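Local coordinates for chitinase A (Cycas revoluta, PDB 4MNK), which probably hydrolyses chitin as a class V plant chitinase of glycosyl hydrolase family 18, and here holds chitin oligosaccharide in its binding cleft, at residues Glu37-Ala40 and Pro41-Glu44; Pro122-Gln125 and Leu126-Glu129; Gly228-Pro231 and Glu232-Val235. One frame throughout, in Å; residues are numbered along the deposited sequence.

Contact 1. Residues Glu37-Ala40 and Pro41-Glu44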
loop_
_atom_site.group_PDB
_atom_site.type_symbol
_atom_site.label_atom_id
_atom_site.label_comp_id
_atom_site.label_asym_id
_atom_site.label_seq_id
_atom_site.Cartn_x
_atom_site.Cartn_y
_atom_site.Cartn_z
ATOM N N GLU A 37 4.032 4.370 14.923
ATOM C CA GLU A 37 3.613 5.769 14.998
ATOM C C GLU A 37 4.812 6.707 15.135
ATOM O O GLU A 37 5.867 6.313 15.641
ATOM C CB GLU A 37 2.624 5.977 16.150
ATOM C CG GLU A 37 3.221 5.786 17.529
ATOM C CD GLU A 37 2.184 5.861 18.634
ATOM O OE1 GLU A 37 2.510 6.381 19.719
ATOM O OE2 GLU A 37 1.041 5.404 18.415
ATOM N N LEU A 38 4.642 7.944 14.673
ATOM C CA LEU A 38 5.713 8.943 14.700
ATOM C C LEU A 38 6.015 9.448 16.105
ATOM O O LEU A 38 7.156 9.795 16.404
ATOM C CB LEU A 38 5.385 10.111 13.766
ATOM C CG LEU A 38 5.703 9.897 12.280
ATOM C CD1 LEU A 38 4.723 8.940 11.609
ATOM C CD2 LEU A 38 5.734 11.222 11.537
ATOM N N ASN A 39 4.991 9.476 16.959
ATOM C CA ASN A 39 5.144 9.869 18.364
ATOM C C ASN A 39 5.714 11.286 18.531
ATOM O O ASN A 39 6.739 11.491 19.189
ATOM C CB ASN A 39 5.977 8.820 19.127
ATOM C CG ASN A 39 6.024 9.067 20.629
ATOM O OD1 ASN A 39 5.118 9.669 21.209
ATOM N ND2 ASN A 39 7.089 8.596 21.266
ATOM N N ALA A 40 5.045 12.257 17.910
ATOM C CA ALA A 40 5.319 13.672 18.155
ATOM C C ALA A 40 5.051 13.982 19.633
ATOM O O ALA A 40 4.166 13.366 20.230
ATOM C CB ALA A 40 4.440 14.535 17.265
ATOM N N PRO A 41 5.798 14.937 20.229
ATOM C CA PRO A 41 6.830 15.801 19.647
ATOM C C PRO A 41 8.269 15.271 19.713
ATOM O O PRO A 41 9.158 15.856 19.092
ATOM C CB PRO A 41 6.711 17.073 20.490
ATOM C CG PRO A 41 6.324 16.572 21.837
ATOM C CD PRO A 41 5.490 15.333 21.618
ATOM N N THR A 42 8.506 14.187 20.451
ATOM C CA THR A 42 9.864 13.648 20.577
ATOM C C THR A 42 10.305 12.930 19.305
ATOM O O THR A 42 11.499 12.859 19.008
ATOM C CB THR A 42 10.023 12.673 21.768
ATOM O OG1 THR A 42 9.237 11.494 21.542
ATOM C CG2 THR A 42 9.618 13.329 23.086
ATOM N N PHE A 43 9.330 12.399 18.566
ATOM C CA PHE A 43 9.586 11.590 17.367
ATOM C C PHE A 43 10.492 10.397 17.648
ATOM O O PHE A 43 11.292 9.980 16.805
ATOM C CB PHE A 43 10.076 12.453 16.194
ATOM C CG PHE A 43 9.044 13.418 15.700
ATOM C CD1 PHE A 43 9.115 14.769 16.029
ATOM C CD2 PHE A 43 7.973 12.968 14.933
ATOM C CE1 PHE A 43 8.143 15.659 15.584
ATOM C CE2 PHE A 43 6.998 13.848 14.484
ATOM C CZ PHE A 43 7.084 15.198 14.809
ATOM N N GLU A 44 10.349 9.861 18.857
ATOM C CA GLU A 44 10.902 8.563 19.199
ATOM C C GLU A 44 9.894 7.538 18.694
ATOM O O GLU A 44 8.914 7.209 19.371
ATOM C CB GLU A 44 11.139 8.439 20.709
ATOM C CG GLU A 44 12.003 9.550 21.320
ATOM C CD GLU A 44 13.462 9.506 20.895
ATOM O OE1 GLU A 44 13.962 8.416 20.542
ATOM O OE2 GLU A 44 14.117 10.571 20.930
HETATM O O HOH W 1 6.666 12.245 22.009
#
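Ala-40 sets its CA over the centre of one face of the Phe-43 ring, a CH-pi contact 4.0 Å from the centroid and only 11° off the normal, and its CB reaches CZ of the same ring at 3.7 Å. Leu-38 completes the packed part, laying CB against Phe-43 CD2 (4.0 Å) while its carbonyl O receives a CA-H...O contact from Phe-43. The peptide before Pro-41 is cis, and Phe-43 N bonds to Asn-39 O at 2.8 Å, the donor standing well above the carbonyl plane; this i+4 to i bond closes a five-residue turn around the cis-proline.

The other side is polar and looser. Asn-39 reaches past Thr-42 and gives ND2 to Glu-44 O at 3.0 Å, a nearly straight bond in the plane of the amide, its CG turned opposite the backbone N (chi1 -172°). A water bridges Asn-39 O and Thr-42 N across the turn, and Pro-41 and Thr-42 face solvent.

The turn follows strand 30-36 of the TIM barrel and precedes helix 52-63. Its apolar side rests on helix 80-90 through Asn-85, Phe-86 and Leu-89, while Arg-98 of helix 93-110 bonds to the carbonyls of Pro-41 and Thr-42.

Contact 2. Residues Pro122-Gln125 and Leu126-Glu129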
loop_
_atom_site.group_PDB
_atom_site.type_symbol
_atom_site.label_atom_id
_atom_site.label_comp_id
_atom_site.label_asym_id
_atom_site.label_seq_id
_atom_site.Cartn_x
_atom_site.Cartn_y
_atom_site.Cartn_z
ATOM N N PRO A 122 4.049 13.982 0.539
ATOM C CA PRO A 122 5.080 15.023 0.626
ATOM C C PRO A 122 4.850 16.147 -0.389
ATOM O O PRO A 122 5.600 16.292 -1.360
ATOM C CB PRO A 122 6.376 14.260 0.339
ATOM C CG PRO A 122 5.949 13.096 -0.491
ATOM C CD PRO A 122 4.595 12.712 0.020
ATOM N N GLU A 123 3.801 16.928 -0.146
ATOM C CA GLU A 123 3.443 18.069 -0.978
ATOM C C GLU A 123 2.886 19.162 -0.063
ATOM O O GLU A 123 2.321 18.850 0.985
ATOM C CB GLU A 123 2.438 17.662 -2.070
ATOM C CG GLU A 123 1.108 17.080 -1.577
ATOM C CD GLU A 123 0.081 18.144 -1.223
ATOM O OE1 GLU A 123 0.219 19.296 -1.689
ATOM O OE2 GLU A 123 -0.871 17.824 -0.478
ATOM N N PRO A 124 3.038 20.447 -0.445
ATOM C CA PRO A 124 3.647 20.998 -1.663
ATOM C C PRO A 124 5.184 20.958 -1.668
ATOM O O PRO A 124 5.784 20.178 -0.924
ATOM C CB PRO A 124 3.123 22.437 -1.690
ATOM C CG PRO A 124 2.892 22.770 -0.274
ATOM C CD PRO A 124 2.427 21.505 0.381
ATOM N N GLN A 125 5.808 21.789 -2.503
ATOM C CA GLN A 125 7.256 21.721 -2.730
ATOM C C GLN A 125 8.095 21.731 -1.448
ATOM O O GLN A 125 9.037 20.947 -1.322
ATOM C CB GLN A 125 7.715 22.824 -3.694
ATOM C CG GLN A 125 9.192 22.763 -4.094
ATOM C CD GLN A 125 9.596 21.448 -4.753
ATOM O OE1 GLN A 125 8.838 20.863 -5.530
ATOM N NE2 GLN A 125 10.805 20.987 -4.453
ATOM N N LEU A 126 7.753 22.608 -0.503
ATOM C CA LEU A 126 8.463 22.666 0.776
ATOM C C LEU A 126 8.474 21.309 1.477
ATOM O O LEU A 126 9.502 20.885 2.010
ATOM C CB LEU A 126 7.864 23.734 1.701
ATOM C CG LEU A 126 8.441 23.793 3.124
ATOM C CD1 LEU A 126 9.938 24.104 3.115
ATOM C CD2 LEU A 126 7.687 24.795 3.979
ATOM N N GLU A 127 7.331 20.634 1.464
ATOM C CA GLU A 127 7.207 19.338 2.116
ATOM C C GLU A 127 8.018 18.248 1.424
ATOM O O GLU A 127 8.588 17.388 2.095
ATOM C CB GLU A 127 5.738 18.941 2.283
ATOM C CG GLU A 127 4.946 19.896 3.180
ATOM C CD GLU A 127 5.641 20.201 4.506
ATOM O OE1 GLU A 127 6.297 19.302 5.074
ATOM O OE2 GLU A 127 5.521 21.344 4.987
ATOM N N MET A 128 8.095 18.295 0.095
ATOM C CA MET A 128 8.969 17.378 -0.636
ATOM C C MET A 128 10.438 17.643 -0.299
ATOM O O MET A 128 11.191 16.708 -0.034
ATOM C CB MET A 128 8.735 17.461 -2.147
ATOM C CG MET A 128 9.561 16.460 -2.967
ATOM S SD MET A 128 9.231 14.727 -2.569
ATOM C CE MET A 128 7.691 14.469 -3.447
ATOM N N GLU A 129 10.828 18.917 -0.293
ATOM C CA GLU A 129 12.200 19.314 0.031
ATOM C C GLU A 129 12.631 18.815 1.407
ATOM O O GLU A 129 13.739 18.302 1.575
ATOM C CB GLU A 129 12.352 20.835 -0.048
ATOM C CG GLU A 129 12.355 21.390 -1.465
ATOM C CD GLU A 129 12.217 22.905 -1.526
ATOM O OE1 GLU A 129 12.098 23.557 -0.464
ATOM O OE2 GLU A 129 12.221 23.447 -2.651
#
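Glu-127 directs its CB back at the incoming chain, against Pro-124 and Glu-123. Glu-127 CB sits 3.4 Å from Pro-124 O, and CG passes alongside the carbonyl of Glu-123 and the CD of Pro-124, the Glu-127 and Pro-124 side chains running the same way. The bend at chi2 (-49°) then carries the carboxylate away from the turn. The backbone N of Glu-127 makes a weak, strongly bent bond to Pro-124 O.

That same oxygen takes a better bond from Met-128 N, 3.2 Å long and in the carbonyl plane, so two successive N-H groups share one acceptor. The Met-128 side chain is buried. Bent at both chi2 and chi3, it brings its methyl CE to 3.7 Å from Pro-122 CG, the two side chains lying side by side, while Met-128 CB packs against Pro-122 O at 3.4 Å. Thr-173 and Pro-176 border the methionine, and Tyr-175 touches Pro-122.

Glu-129 comes last. Glu-129 N bonds to Gln-125 O at 2.9 Å, almost straight at hydrogen (168°), the regular i to i+4 bond of a helix. Its side chain crosses that of Gln-125 at about a right angle, with the amide and carboxylate planes 67° apart, and Gln-125 NE2 makes only a weak 3.4 Å bond to Glu-129 OE2. The stronger hold on this amide is at its other end, where OE1 bonds to Thr-173 OG1.

This is the first turn of helix 125-149, with Pro-124 at the N-cap after a cis peptide. It follows TIM-barrel strand 114-119, at whose end Asp-118 and Glu-120 line the pocket of the bound sugar.

Contact 3. Residues Gly228-Pro231 and Glu232-Val235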
loop_
_atom_site.group_PDB
_atom_site.type_symbol
_atom_site.label_atom_id
_atom_site.label_comp_id
_atom_site.label_asym_id
_atom_site.label_seq_id
_atom_site.Cartn_x
_atom_site.Cartn_y
_atom_site.Cartn_z
ATOM N N GLY A 228 12.226 8.277 -15.229
ATOM C CA GLY A 228 13.526 7.614 -15.161
ATOM C C GLY A 228 13.702 6.612 -14.034
ATOM O O GLY A 228 14.822 6.193 -13.747
ATOM N N MET A 229 12.602 6.218 -13.391
ATOM C CA MET A 229 12.674 5.206 -12.341
ATOM C C MET A 229 13.042 3.852 -12.944
ATOM O O MET A 229 12.377 3.404 -13.882
ATOM C CB MET A 229 11.345 5.092 -11.587
ATOM C CG MET A 229 11.408 4.152 -10.390
ATOM S SD MET A 229 12.355 4.854 -9.025
ATOM C CE MET A 229 11.093 5.851 -8.232
ATOM N N PRO A 230 14.102 3.200 -12.418
ATOM C CA PRO A 230 14.382 1.833 -12.852
ATOM C C PRO A 230 13.141 0.982 -12.581
ATOM O O PRO A 230 12.592 1.053 -11.473
ATOM C CB PRO A 230 15.542 1.403 -11.950
ATOM C CG PRO A 230 16.187 2.674 -11.521
ATOM C CD PRO A 230 15.069 3.664 -11.407
ATOM N N PRO A 231 12.695 0.190 -13.576
ATOM C CA PRO A 231 11.434 -0.547 -13.455
ATOM C C PRO A 231 11.394 -1.484 -12.249
ATOM O O PRO A 231 10.340 -1.634 -11.625
ATOM C CB PRO A 231 11.358 -1.339 -14.767
ATOM C CG PRO A 231 12.761 -1.395 -15.267
ATOM C CD PRO A 231 13.375 -0.100 -14.852
ATOM N N GLU A 232 12.537 -2.081 -11.915
ATOM C CA GLU A 232 12.638 -2.997 -10.774
ATOM C C GLU A 232 12.411 -2.324 -9.405
ATOM O O GLU A 232 12.194 -3.012 -8.405
ATOM C CB GLU A 232 13.970 -3.767 -10.805
ATOM C CG GLU A 232 15.207 -2.966 -10.392
ATOM C CD GLU A 232 15.859 -2.187 -11.530
ATOM O OE1 GLU A 232 16.962 -1.643 -11.305
ATOM O OE2 GLU A 232 15.290 -2.109 -12.642
ATOM N N LYS A 233 12.452 -0.991 -9.374
ATOM C CA LYS A 233 12.204 -0.212 -8.155
ATOM C C LYS A 233 10.714 0.049 -7.906
ATOM O O LYS A 233 10.347 0.606 -6.869
ATOM C CB LYS A 233 12.952 1.130 -8.211
ATOM C CG LYS A 233 14.474 1.028 -8.256
ATOM C CD LYS A 233 15.057 0.754 -6.878
ATOM C CE LYS A 233 16.571 0.711 -6.919
ATOM N NZ LYS A 233 17.148 0.482 -5.569
ATOM N N LEU A 234 9.863 -0.338 -8.854
ATOM C CA LEU A 234 8.422 -0.138 -8.717
ATOM C C LEU A 234 7.715 -1.429 -8.346
ATOM O O LEU A 234 7.901 -2.462 -8.994
ATOM C CB LEU A 234 7.816 0.426 -10.006
ATOM C CG LEU A 234 8.300 1.787 -10.519
ATOM C CD1 LEU A 234 7.735 2.044 -11.902
ATOM C CD2 LEU A 234 7.929 2.921 -9.570
ATOM N N VAL A 235 6.902 -1.355 -7.298
ATOM C CA VAL A 235 6.079 -2.476 -6.868
ATOM C C VAL A 235 4.616 -2.047 -6.981
ATOM O O VAL A 235 4.188 -1.079 -6.352
ATOM C CB VAL A 235 6.464 -2.936 -5.440
ATOM C CG1 VAL A 235 5.477 -3.955 -4.903
ATOM C CG2 VAL A 235 7.862 -3.529 -5.449
#
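Pro-230 O accepts Lys-233 N at 2.9 Å. The next carbonyl repeats the pattern: Pro-231 O takes Leu-234 N at 3.1 Å. Both donors stand well above their carbonyl planes, and the two i to i+3 bonds are those of a 3-10 turn.

The buried Met-229 brings CG to 3.8 Å from Leu-234 CD2, the two chains crossing at a slant, and its SD passes 3.9 Å from Lys-233 CB. Lys-233 also lays CG against the Pro-230 ring (3.9 Å to CB) before its bend at chi2 (-79°) sends the ammonium away, where NZ bonds to the carbonyls of Ala-181 and Leu-184.

Glu-232, on the exposed side, has CG between its backbone N and carbonyl carbon (chi1 75°). This folds the carboxylate back over the prolines, Glu-232 OE1 lying 3.4 Å from Pro-230 CB and OE2 3.5 Å from Pro-231 CD.

Beyond the turn, Leu-234 packs on Val-187 and Val-189 of the parallel strand 186-190. At the other end Gly-228 finishes helix 217-227 in a Schellman motif, its positive phi (115°) turning the chain out of the helix. The short 3-10 turn then delivers the chain into strand 234-247, a helix-to-strand connection of the TIM barrel.

The three contacts come one after another along the chain, all within the glycosyl hydrolase family 18 region, and none touches another. Their centres lie about 20 Å apart for contacts 1 and 2, 22 Å for contacts 2 and 3 and 31 Å for contacts 1 and 3. Contacts 1 and 2 follow the C-terminal ends of parallel barrel strands 30-36 and 114-119, whereas contact 3 leads from helix 217-227 into the N-terminal start of strand 234-247. Contact 3 therefore sits away from the barrel end where family 18 enzymes bind sugar. Bound GlcNAc comes no nearer than about 11 Å to the Leu-38 side chain and 14 Å to that of Leu-234.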